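Local coordinates for protein transmembrane oligosaccharyl transferase, putative (Archaeoglobus fulgidus, PDB 3VGP) that belongs to the AglB family of putative transmembrane oligosaccharyl transferases and is represented here by its C-terminal globular domain, at residues Ser34-Trp39 against Arg84-Val89; Phe68-Ser73 against Leu125-His130; Ile80-Gly85 against Phe159-Ser164; Val89-Glu94 against Arg135-Asn140. The protein carries 1 engineered substitution. All coordinates share one frame; numbering follows the deposited sequence.

Overall arrangement
Interactions 1, 3 and 4 gather round strand 88-91 of a mixed sheet. Interaction 1 pairs it with strand 35-36, and its centre lies about 8 Å from that of interaction 3, where helix 74-84 meets strand 156-161, the neighbour on the other side of 88-91. Interaction 4 starts from the same strand, shares Val89 with interaction 1 and leads to helix 132-138. Interaction 2 is more peripheral, with its centre about 18 Å from that of interaction 1 and 12 Å from that of interaction 4. Phe68 connects it inward by packing on Met36, Val89 and Ala81, while Arg135 of interaction 4 reaches over to its backbone carbonyls.

Interaction 1 (Ser34-Trp39 against Arg84-Val89); sequences SVMSWW and RGVRYV
The carbonyl oxygen of Ser34 accepts two consecutive backbone N-H groups of the facing segment 84-89. Tyr88 N donates to Ser34 O over 3.0 Å, nearly straight at the hydrogen (177°) and almost in line with the carbonyl bond. Arg87 N, 2.9 Å from Ser34 O, arrives well off that line, with 134° at the oxygen, and tilted from the carbonyl plane. The convergence is consistent with the kinked backbone at Arg87, whose psi of -36° is far from an extended value. One step on, Met36 N donates to Tyr88 O at 2.8 Å, and Val35 CA lies 3.4 Å from the same Tyr88 O in a CA-H...O contact. This is parallel pairing, Val35 with Tyr88 and Met36 with Val89.

The side chains divide accordingly. On the face of Val35 and Tyr88, Val35 CG2 comes to 4.4 Å from Tyr88 CB, and Arg87 CG sits over the centre of the tyrosine ring, whose OH bonds to Ser18; the Arg87 guanidinium pairs with Glu160. On the face of Met36 and Val89, Val86 supplies both branches: CG1 comes to 3.5 Å from Ser34 O, and CG2 is 4.0 Å from Met36 CB. The selenium end of Met36, modelled as selenomethionine, continues to Phe68 of helix 58-69.

Gly85, at the Schellman end of helix 74-84, turns the chain into this pairing. The contact is mostly buried, and its chemistry implies a backbone-directed join in which main-chain bonds set the register and hydrocarbon branches pack on the two faces.

Interaction 2 (Phe68-Ser73 against Leu125-His130); sequences FFTAKS and LNFFNH
Lys72 and Phe127 meet with the lysine methylene chain over a ring face: Lys72 CE lies 3.8 Å from the centroid of the Phe127 ring and 18° off its normal, a CH-pi contact, while Lys72 NZ passes on toward the rim, 3.5 Å from Phe127 CE1. Lower down the same chain, Lys72 CD rests 3.1 Å from His130 O and 3.7 Å from His130 CB. Thr70 adds a further contact, its CB 4.1 Å from Phe127 CE2.

Bends at chi2 (-66°) and chi4 (61°) shape the lysine for this, folding its chain across the end of the neighbouring helix. The arrangement joins the loop that leaves helix 58-69 to the C-terminal end of helix 121-129, a loop-on-helix packing at the partly exposed side of the domain. No direct hydrogen bond spans it; one water donates to both Lys72 O and His130 O, at 2.7 Å from the latter.

Further out, His130 ND1 donates to Asn126 O over 2.8 Å, with the acceptor close to the imidazole plane, which holds the ring against the last turn of the helix it follows. Thr70 OG1 bonds back to Ala66 O, and Phe127 is edge-to-face with Tyr114. Arg135, from helix 132-138, brings NH2 unusually close to Lys72 O, a probable hydrogen bond, and bonds weakly through NH2 to His130 O.

Interaction 3 (Ile80-Gly85 against Phe159-Ser164); sequences IAKKRG and FEVVGS
This is a helix-on-sheet contact with a small apolar centre and polar contacts at its exposed border, set where the last turns of helix 74-84 meet the end of strand 156-161 and the C-terminal tail. At the centre, Ala81 CB and Val161 CG2 face each other at 4.5 Å, each CB directed at the opposing segment. The backbones stay 7.8 Å apart at the nearest pair of CA atoms, those of Ala81 and Val161.

Lys82 reaches across. Its chain bends once, at chi2 (-60°), and then runs extended, carrying NZ beside Val161 CG1 at 3.8 Å and up to the turn that follows the strand. There Lys82 NZ makes a weak hydrogen bond to Val162 O, at 3.2 Å, and lies 3.4 Å from Gly163 O. The ammonium group thus sits against turn carbonyls, probably drawn there by their partial negative charge.

That turn, Val161 to Ser164, is type II, with Gly163 at its third position and a positive phi of 99°. The turn's own bond from Ser164 N to Val161 O is weak, and Ser164 OG reinforces it by donating to the same Val161 O at 3.0 Å. A second link passes through solvent: one water donates to Gly85 O at 3.1 Å and to the carboxylate atom Ser164 O at 2.6 Å, tying the chain terminus to the helix end.

Strand 156-161 also bonds to Arg87 just beyond the helix. The arrangement is that of an alpha/beta layer, in which a helix ending in a Schellman motif at Gly85 lies against a sheet strand that ends in a type II turn.

Interaction 4 (Val89-Glu94 against Arg135-Asn140); sequences VVTADE and RLHMEN
The imidazole of His137 is held at two edges and covered on one face. Ala92 O stands over that face, 3.8 Å above the plane and displaced toward the rim, while Ala92 C comes to 3.4 Å from His137 CE1. At one edge Thr91 OG1 lies in the ring plane, hydrogen-bonded to His137 ND1 at 2.7 Å. At another edge His137 NE2 donates to Asp93 OD1 over 2.8 Å, within 9° of the ring plane. The carboxylate stands nearly perpendicular to the imidazole, 85° between planes, and receives the N-H on the anti side of OD1, somewhat out of the carboxylate plane.

One in-plane bond at each ring nitrogen fixes the rotation of the imidazole. Its CG lies anti to the backbone N (chi1 -157°), which sends the ring off the helix to the end of the strand. The Thr91 hydroxyl is set between its backbone N and carbonyl carbon, where it faces ND1. The backbone N of Asp93 is itself bonded to the Asp155 carboxylate, which probably steadies this residue.

Beside the histidine, Leu136 CD1 packs on Val89 CG1 at 4.2 Å and on Thr91 CG2 at 4.3 Å, making the apolar half of the contact. Helix 132-138, with a wider pi-type turn here, thus docks on the end of strand 88-91, which leads through Ala92 into a 3-10 segment, with Phe68 and Phe69 of helix 58-69 and Phe159 of strand 156-161 packed around the contact.

Interaction 1 (Ser34-Trp39 against Arg84-Val89)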
# COMPACT_ATOMS: atom_id res chain seq x y z
N SER A 34 -6.26 -7.81 5.20
CA SER A 34 -6.83 -6.50 5.50
C SER A 34 -6.03 -5.26 5.16
O SER A 34 -6.60 -4.20 4.90
CB SER A 34 -7.18 -6.43 6.98
OG SER A 34 -8.12 -7.44 7.33
N VAL A 35 -4.71 -5.37 5.19
CA VAL A 35 -3.86 -4.22 4.93
C VAL A 35 -2.97 -4.37 3.72
O VAL A 35 -2.27 -5.37 3.57
CB VAL A 35 -2.97 -3.93 6.16
CG1 VAL A 35 -2.09 -2.70 5.90
CG2 VAL A 35 -3.84 -3.74 7.40
N MSE A 36 -3.01 -3.37 2.84
CA MSE A 36 -2.15 -3.37 1.67
C MSE A 36 -1.08 -2.31 1.83
O MSE A 36 -1.39 -1.12 1.94
CB MSE A 36 -2.94 -3.08 0.40
CG MSE A 36 -2.02 -2.94 -0.79
SE MSE A 36 -3.00 -2.61 -2.37
CE MSE A 36 -3.58 -4.40 -2.71
N SER A 37 0.17 -2.74 1.86
CA SER A 37 1.28 -1.82 2.03
C SER A 37 2.51 -2.40 1.34
O SER A 37 2.49 -3.56 0.91
CB SER A 37 1.57 -1.63 3.52
OG SER A 37 2.49 -0.57 3.74
N TRP A 38 3.56 -1.60 1.22
CA TRP A 38 4.79 -2.04 0.59
C TRP A 38 5.69 -2.54 1.71
O TRP A 38 6.26 -1.75 2.47
CB TRP A 38 5.47 -0.89 -0.15
CG TRP A 38 6.66 -1.34 -0.95
CD1 TRP A 38 7.96 -0.98 -0.76
CD2 TRP A 38 6.65 -2.25 -2.06
NE1 TRP A 38 8.77 -1.60 -1.69
CE2 TRP A 38 7.99 -2.38 -2.49
CE3 TRP A 38 5.64 -2.96 -2.72
CZ2 TRP A 38 8.34 -3.20 -3.57
CZ3 TRP A 38 6.00 -3.77 -3.79
CH2 TRP A 38 7.34 -3.89 -4.20
N TRP A 39 5.83 -3.85 1.79
CA TRP A 39 6.62 -4.47 2.84
C TRP A 39 8.03 -4.89 2.48
O TRP A 39 8.33 -5.21 1.33
CB TRP A 39 5.92 -5.73 3.36
CG TRP A 39 4.69 -5.49 4.15
CD1 TRP A 39 3.41 -5.42 3.67
CD2 TRP A 39 4.60 -5.31 5.56
NE1 TRP A 39 2.53 -5.21 4.71
CE2 TRP A 39 3.24 -5.14 5.88
CE3 TRP A 39 5.55 -5.28 6.60
CZ2 TRP A 39 2.80 -4.93 7.19
CZ3 TRP A 39 5.11 -5.08 7.90
CH2 TRP A 39 3.75 -4.91 8.18
N ARG A 84 -8.88 -8.70 -2.94
CA ARG A 84 -8.28 -9.18 -1.70
C ARG A 84 -9.08 -8.83 -0.45
O ARG A 84 -8.76 -9.31 0.63
CB ARG A 84 -6.86 -8.62 -1.55
CG ARG A 84 -5.94 -8.90 -2.73
CD ARG A 84 -5.78 -10.38 -3.00
NE ARG A 84 -4.83 -10.59 -4.09
CZ ARG A 84 -4.64 -11.73 -4.74
NH1 ARG A 84 -5.35 -12.81 -4.41
NH2 ARG A 84 -3.76 -11.79 -5.72
N GLY A 85 -10.10 -7.99 -0.60
CA GLY A 85 -10.92 -7.61 0.55
C GLY A 85 -10.22 -6.67 1.51
O GLY A 85 -10.59 -6.56 2.68
N VAL A 86 -9.20 -5.97 1.01
CA VAL A 86 -8.43 -5.03 1.81
C VAL A 86 -9.29 -3.89 2.35
O VAL A 86 -10.14 -3.36 1.64
CB VAL A 86 -7.28 -4.42 0.95
CG1 VAL A 86 -6.76 -3.14 1.58
CG2 VAL A 86 -6.16 -5.44 0.81
N ARG A 87 -9.07 -3.54 3.61
CA ARG A 87 -9.81 -2.45 4.24
C ARG A 87 -8.94 -1.20 4.27
O ARG A 87 -9.43 -0.08 4.11
CB ARG A 87 -10.21 -2.80 5.67
CG ARG A 87 -10.87 -1.64 6.40
CD ARG A 87 -11.33 -2.03 7.79
NE ARG A 87 -11.99 -0.91 8.46
CZ ARG A 87 -12.44 -0.95 9.71
NH1 ARG A 87 -13.02 0.12 10.23
NH2 ARG A 87 -12.31 -2.06 10.43
N TYR A 88 -7.64 -1.40 4.48
CA TYR A 88 -6.70 -0.29 4.54
C TYR A 88 -5.56 -0.36 3.54
O TYR A 88 -5.02 -1.44 3.26
CB TYR A 88 -6.09 -0.20 5.94
CG TYR A 88 -7.08 0.08 7.05
CD1 TYR A 88 -7.83 1.25 7.06
CD2 TYR A 88 -7.25 -0.83 8.09
CE1 TYR A 88 -8.73 1.51 8.09
CE2 TYR A 88 -8.15 -0.57 9.13
CZ TYR A 88 -8.89 0.60 9.12
OH TYR A 88 -9.78 0.87 10.13
N VAL A 89 -5.21 0.80 3.02
CA VAL A 89 -4.09 0.95 2.10
C VAL A 89 -3.19 1.97 2.80
O VAL A 89 -3.67 3.02 3.25
CB VAL A 89 -4.52 1.50 0.73
CG1 VAL A 89 -3.30 1.79 -0.12
CG2 VAL A 89 -5.41 0.49 0.02

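Interaction 2 (Phe68-Ser73 against Leu125-His130)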
# COMPACT_ATOMS: atom_id res chain seq x y z
N PHE A 68 -1.16 -2.22 -7.72
CA PHE A 68 -2.12 -1.26 -7.18
C PHE A 68 -1.54 0.15 -7.21
O PHE A 68 -2.16 1.08 -7.74
CB PHE A 68 -2.48 -1.64 -5.74
CG PHE A 68 -3.36 -0.65 -5.04
CD1 PHE A 68 -4.74 -0.78 -5.06
CD2 PHE A 68 -2.81 0.43 -4.36
CE1 PHE A 68 -5.56 0.14 -4.41
CE2 PHE A 68 -3.61 1.36 -3.71
CZ PHE A 68 -4.99 1.21 -3.73
N PHE A 69 -0.35 0.32 -6.65
CA PHE A 69 0.27 1.63 -6.59
C PHE A 69 0.62 2.22 -7.95
O PHE A 69 0.47 3.43 -8.15
CB PHE A 69 1.53 1.59 -5.70
CG PHE A 69 1.22 1.48 -4.22
CD1 PHE A 69 0.21 2.26 -3.65
CD2 PHE A 69 1.95 0.62 -3.40
CE1 PHE A 69 -0.06 2.19 -2.28
CE2 PHE A 69 1.69 0.54 -2.03
CZ PHE A 69 0.68 1.32 -1.47
N THR A 70 1.05 1.38 -8.89
CA THR A 70 1.41 1.87 -10.22
C THR A 70 0.24 2.00 -11.20
O THR A 70 0.42 2.45 -12.34
CB THR A 70 2.50 0.98 -10.87
OG1 THR A 70 2.04 -0.37 -10.96
CG2 THR A 70 3.76 1.02 -10.03
N ALA A 71 -0.97 1.64 -10.76
CA ALA A 71 -2.13 1.75 -11.63
C ALA A 71 -2.35 3.21 -12.02
O ALA A 71 -2.14 4.11 -11.21
CB ALA A 71 -3.37 1.22 -10.92
N LYS A 72 -2.75 3.43 -13.27
CA LYS A 72 -3.01 4.78 -13.76
C LYS A 72 -4.47 5.17 -13.56
O LYS A 72 -4.80 6.36 -13.53
CB LYS A 72 -2.64 4.88 -15.24
CG LYS A 72 -1.14 4.78 -15.52
CD LYS A 72 -0.40 5.98 -14.94
CE LYS A 72 1.11 5.89 -15.17
NZ LYS A 72 1.46 5.86 -16.62
N SER A 73 -5.34 4.18 -13.44
CA SER A 73 -6.76 4.44 -13.25
C SER A 73 -7.23 3.85 -11.92
O SER A 73 -6.84 2.75 -11.54
CB SER A 73 -7.58 3.83 -14.39
OG SER A 73 -7.69 2.42 -14.27
N LEU A 125 9.58 10.26 -12.68
CA LEU A 125 8.78 11.23 -11.95
C LEU A 125 7.45 11.45 -12.65
O LEU A 125 6.40 11.48 -12.02
CB LEU A 125 9.53 12.57 -11.84
CG LEU A 125 8.74 13.71 -11.20
CD1 LEU A 125 8.19 13.27 -9.85
CD2 LEU A 125 9.64 14.94 -11.05
N ASN A 126 7.50 11.58 -13.97
CA ASN A 126 6.29 11.79 -14.75
C ASN A 126 5.36 10.57 -14.61
O ASN A 126 4.14 10.72 -14.48
CB ASN A 126 6.64 12.03 -16.22
CG ASN A 126 5.43 12.38 -17.05
OD1 ASN A 126 4.69 13.30 -16.73
ND2 ASN A 126 5.22 11.63 -18.13
N PHE A 127 5.94 9.38 -14.64
CA PHE A 127 5.15 8.15 -14.50
C PHE A 127 4.47 8.20 -13.13
O PHE A 127 3.26 8.04 -13.03
CB PHE A 127 6.05 6.92 -14.56
CG PHE A 127 5.30 5.61 -14.52
CD1 PHE A 127 4.82 5.04 -15.70
CD2 PHE A 127 5.05 4.97 -13.31
CE1 PHE A 127 4.11 3.84 -15.67
CE2 PHE A 127 4.34 3.77 -13.27
CZ PHE A 127 3.87 3.21 -14.45
N PHE A 128 5.27 8.43 -12.10
CA PHE A 128 4.75 8.50 -10.73
C PHE A 128 3.58 9.48 -10.59
O PHE A 128 2.56 9.16 -9.98
CB PHE A 128 5.86 8.92 -9.76
CG PHE A 128 5.37 9.14 -8.36
CD1 PHE A 128 5.10 8.06 -7.53
CD2 PHE A 128 5.11 10.43 -7.90
CE1 PHE A 128 4.57 8.26 -6.26
CE2 PHE A 128 4.57 10.63 -6.63
CZ PHE A 128 4.30 9.54 -5.81
N ASN A 129 3.71 10.67 -11.17
CA ASN A 129 2.65 11.67 -11.06
C ASN A 129 1.30 11.28 -11.66
O ASN A 129 0.29 11.93 -11.36
CB ASN A 129 3.11 13.00 -11.64
CG ASN A 129 4.25 13.63 -10.86
OD1 ASN A 129 4.40 13.38 -9.66
ND2 ASN A 129 5.04 14.45 -11.53
N HIS A 130 1.26 10.25 -12.49
CA HIS A 130 -0.01 9.83 -13.08
C HIS A 130 -0.58 8.58 -12.44
O HIS A 130 -1.58 8.04 -12.91
CB HIS A 130 0.14 9.59 -14.59
CG HIS A 130 0.39 10.84 -15.38
ND1 HIS A 130 1.62 11.46 -15.42
CD2 HIS A 130 -0.43 11.59 -16.15
CE1 HIS A 130 1.55 12.53 -16.19
NE2 HIS A 130 0.31 12.63 -16.64
O HOH W 1 -3.23 8.90 -14.83

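Interaction 3 (Ile80-Gly85 against Phe159-Ser164)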
# COMPACT_ATOMS: atom_id res chain seq x y z
N ILE A 80 -8.11 -4.52 -7.61
CA ILE A 80 -7.16 -5.31 -6.84
C ILE A 80 -7.54 -5.32 -5.36
O ILE A 80 -7.60 -6.38 -4.73
CB ILE A 80 -5.73 -4.73 -6.99
CG1 ILE A 80 -5.32 -4.78 -8.47
CG2 ILE A 80 -4.75 -5.53 -6.14
CD1 ILE A 80 -4.02 -4.07 -8.78
N ALA A 81 -7.83 -4.14 -4.82
CA ALA A 81 -8.21 -4.03 -3.42
C ALA A 81 -9.49 -4.82 -3.11
O ALA A 81 -9.58 -5.48 -2.08
CB ALA A 81 -8.40 -2.56 -3.05
N LYS A 82 -10.47 -4.76 -4.01
CA LYS A 82 -11.72 -5.48 -3.81
C LYS A 82 -11.48 -6.98 -3.81
O LYS A 82 -12.02 -7.71 -2.97
CB LYS A 82 -12.74 -5.13 -4.90
CG LYS A 82 -13.19 -3.68 -4.91
CD LYS A 82 -13.88 -3.28 -3.60
CE LYS A 82 -14.43 -1.86 -3.69
NZ LYS A 82 -14.99 -1.38 -2.40
N LYS A 83 -10.67 -7.44 -4.75
CA LYS A 83 -10.35 -8.86 -4.87
C LYS A 83 -9.80 -9.43 -3.57
O LYS A 83 -10.20 -10.51 -3.14
CB LYS A 83 -9.35 -9.08 -6.00
CG LYS A 83 -8.95 -10.53 -6.22
CD LYS A 83 -7.92 -10.66 -7.34
CE LYS A 83 -8.44 -10.07 -8.64
NZ LYS A 83 -7.46 -10.20 -9.75
N ARG A 84 -8.88 -8.70 -2.94
CA ARG A 84 -8.28 -9.18 -1.70
C ARG A 84 -9.08 -8.83 -0.45
O ARG A 84 -8.76 -9.31 0.63
CB ARG A 84 -6.86 -8.62 -1.55
CG ARG A 84 -5.94 -8.90 -2.73
CD ARG A 84 -5.78 -10.38 -3.00
NE ARG A 84 -4.83 -10.59 -4.09
CZ ARG A 84 -4.64 -11.73 -4.74
NH1 ARG A 84 -5.35 -12.81 -4.41
NH2 ARG A 84 -3.76 -11.79 -5.72
N GLY A 85 -10.10 -7.99 -0.60
CA GLY A 85 -10.92 -7.61 0.55
C GLY A 85 -10.22 -6.67 1.51
O GLY A 85 -10.59 -6.56 2.68
N PHE A 159 -5.33 4.94 4.44
CA PHE A 159 -6.54 5.18 3.65
C PHE A 159 -7.49 4.01 3.83
O PHE A 159 -7.06 2.85 3.86
CB PHE A 159 -6.18 5.30 2.17
CG PHE A 159 -5.30 6.48 1.85
CD1 PHE A 159 -5.86 7.70 1.50
CD2 PHE A 159 -3.92 6.37 1.91
CE1 PHE A 159 -5.06 8.80 1.20
CE2 PHE A 159 -3.10 7.46 1.62
CZ PHE A 159 -3.67 8.67 1.27
N GLU A 160 -8.77 4.30 3.96
CA GLU A 160 -9.75 3.23 4.10
C GLU A 160 -10.44 3.06 2.75
O GLU A 160 -10.74 4.04 2.06
CB GLU A 160 -10.79 3.57 5.18
CG GLU A 160 -11.83 2.48 5.40
CD GLU A 160 -12.63 2.70 6.67
OE1 GLU A 160 -13.05 3.85 6.92
OE2 GLU A 160 -12.85 1.72 7.42
N VAL A 161 -10.65 1.82 2.35
CA VAL A 161 -11.32 1.53 1.09
C VAL A 161 -12.81 1.75 1.31
O VAL A 161 -13.41 1.15 2.20
CB VAL A 161 -11.07 0.08 0.67
CG1 VAL A 161 -11.79 -0.21 -0.64
CG2 VAL A 161 -9.58 -0.15 0.51
N VAL A 162 -13.41 2.62 0.50
CA VAL A 162 -14.83 2.92 0.62
C VAL A 162 -15.66 1.80 0.01
O VAL A 162 -15.59 1.55 -1.19
CB VAL A 162 -15.17 4.25 -0.09
CG1 VAL A 162 -16.64 4.57 0.07
CG2 VAL A 162 -14.32 5.37 0.47
N GLY A 163 -16.44 1.13 0.85
CA GLY A 163 -17.27 0.05 0.36
C GLY A 163 -16.67 -1.32 0.61
O GLY A 163 -17.14 -2.31 0.05
N SER A 164 -15.64 -1.39 1.44
CA SER A 164 -15.00 -2.67 1.74
C SER A 164 -15.78 -3.45 2.80
O SER A 164 -15.33 -4.56 3.15
CB SER A 164 -13.56 -2.45 2.21
OG SER A 164 -13.52 -1.59 3.34
OXT SER A 164 -16.82 -2.94 3.26
O HOH W 2 -13.62 -6.29 2.29

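Interaction 4 (Val89-Glu94 against Arg135-Asn140)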
# COMPACT_ATOMS: atom_id res chain seq x y z
N VAL A 89 -5.21 0.80 3.02
CA VAL A 89 -4.09 0.95 2.10
C VAL A 89 -3.19 1.97 2.80
O VAL A 89 -3.67 3.02 3.25
CB VAL A 89 -4.52 1.50 0.73
CG1 VAL A 89 -3.30 1.79 -0.12
CG2 VAL A 89 -5.41 0.49 0.02
N VAL A 90 -1.90 1.69 2.90
CA VAL A 90 -1.00 2.59 3.60
C VAL A 90 0.13 3.09 2.71
O VAL A 90 0.76 2.31 2.00
CB VAL A 90 -0.38 1.89 4.83
CG1 VAL A 90 0.40 2.90 5.67
CG2 VAL A 90 -1.47 1.24 5.65
N THR A 91 0.38 4.40 2.77
CA THR A 91 1.45 5.01 1.99
C THR A 91 2.41 5.74 2.92
O THR A 91 2.15 5.86 4.12
CB THR A 91 0.90 6.02 0.94
OG1 THR A 91 0.27 7.13 1.61
CG2 THR A 91 -0.13 5.34 0.04
N ALA A 92 3.53 6.22 2.38
CA ALA A 92 4.53 6.95 3.15
C ALA A 92 5.43 7.66 2.16
O ALA A 92 5.48 7.28 0.99
CB ALA A 92 5.34 5.99 4.02
N ASP A 93 6.16 8.67 2.60
CA ASP A 93 7.03 9.40 1.68
C ASP A 93 8.01 8.47 0.97
O ASP A 93 8.30 8.65 -0.22
CB ASP A 93 7.84 10.48 2.40
CG ASP A 93 7.00 11.67 2.82
OD1 ASP A 93 5.89 11.85 2.27
OD2 ASP A 93 7.46 12.45 3.69
N GLU A 94 8.51 7.47 1.69
CA GLU A 94 9.49 6.53 1.14
C GLU A 94 9.12 5.83 -0.16
O GLU A 94 10.00 5.49 -0.94
CB GLU A 94 9.87 5.47 2.18
CG GLU A 94 8.72 4.55 2.59
CD GLU A 94 9.18 3.40 3.47
OE1 GLU A 94 8.32 2.58 3.86
OE2 GLU A 94 10.40 3.31 3.76
N ARG A 135 -2.19 10.13 -6.47
CA ARG A 135 -3.49 10.63 -6.04
C ARG A 135 -3.79 10.31 -4.58
O ARG A 135 -4.58 11.00 -3.95
CB ARG A 135 -4.58 10.10 -6.96
CG ARG A 135 -4.79 10.98 -8.18
CD ARG A 135 -5.55 10.26 -9.26
NE ARG A 135 -4.68 9.34 -9.99
CZ ARG A 135 -5.12 8.46 -10.88
NH1 ARG A 135 -6.42 8.37 -11.15
NH2 ARG A 135 -4.26 7.67 -11.50
N LEU A 136 -3.16 9.27 -4.05
CA LEU A 136 -3.36 8.93 -2.65
C LEU A 136 -2.48 9.82 -1.77
O LEU A 136 -2.96 10.70 -1.06
CB LEU A 136 -3.00 7.46 -2.37
CG LEU A 136 -3.96 6.38 -2.88
CD1 LEU A 136 -3.31 5.01 -2.81
CD2 LEU A 136 -5.23 6.41 -2.04
N HIS A 137 -1.17 9.61 -1.87
CA HIS A 137 -0.22 10.34 -1.04
C HIS A 137 -0.04 11.83 -1.29
O HIS A 137 0.06 12.61 -0.34
CB HIS A 137 1.14 9.65 -1.12
CG HIS A 137 2.03 9.94 0.05
ND1 HIS A 137 1.87 9.30 1.27
CD2 HIS A 137 3.07 10.79 0.20
CE1 HIS A 137 2.78 9.76 2.11
NE2 HIS A 137 3.52 10.66 1.49
N MSE A 138 0.02 12.23 -2.55
CA MSE A 138 0.23 13.65 -2.87
C MSE A 138 -1.03 14.50 -2.76
O MSE A 138 -0.94 15.69 -2.49
CB MSE A 138 0.80 13.81 -4.28
CG MSE A 138 2.00 12.94 -4.61
SE MSE A 138 3.34 12.81 -3.25
CE MSE A 138 3.26 10.92 -3.04
N GLU A 139 -2.20 13.89 -2.98
CA GLU A 139 -3.45 14.64 -2.92
C GLU A 139 -4.41 14.18 -1.83
O GLU A 139 -5.56 14.60 -1.81
CB GLU A 139 -4.18 14.55 -4.26
CG GLU A 139 -3.35 14.93 -5.47
CD GLU A 139 -4.18 15.02 -6.74
OE1 GLU A 139 -5.11 14.21 -6.91
OE2 GLU A 139 -3.89 15.91 -7.57
N ASN A 140 -3.93 13.31 -0.94
CA ASN A 140 -4.76 12.78 0.15
C ASN A 140 -6.09 12.19 -0.33
O ASN A 140 -7.10 12.28 0.37
CB ASN A 140 -5.00 13.86 1.21
CG ASN A 140 -3.77 14.15 2.04
OD1 ASN A 140 -2.89 13.31 2.19
ND2 ASN A 140 -3.70 15.36 2.60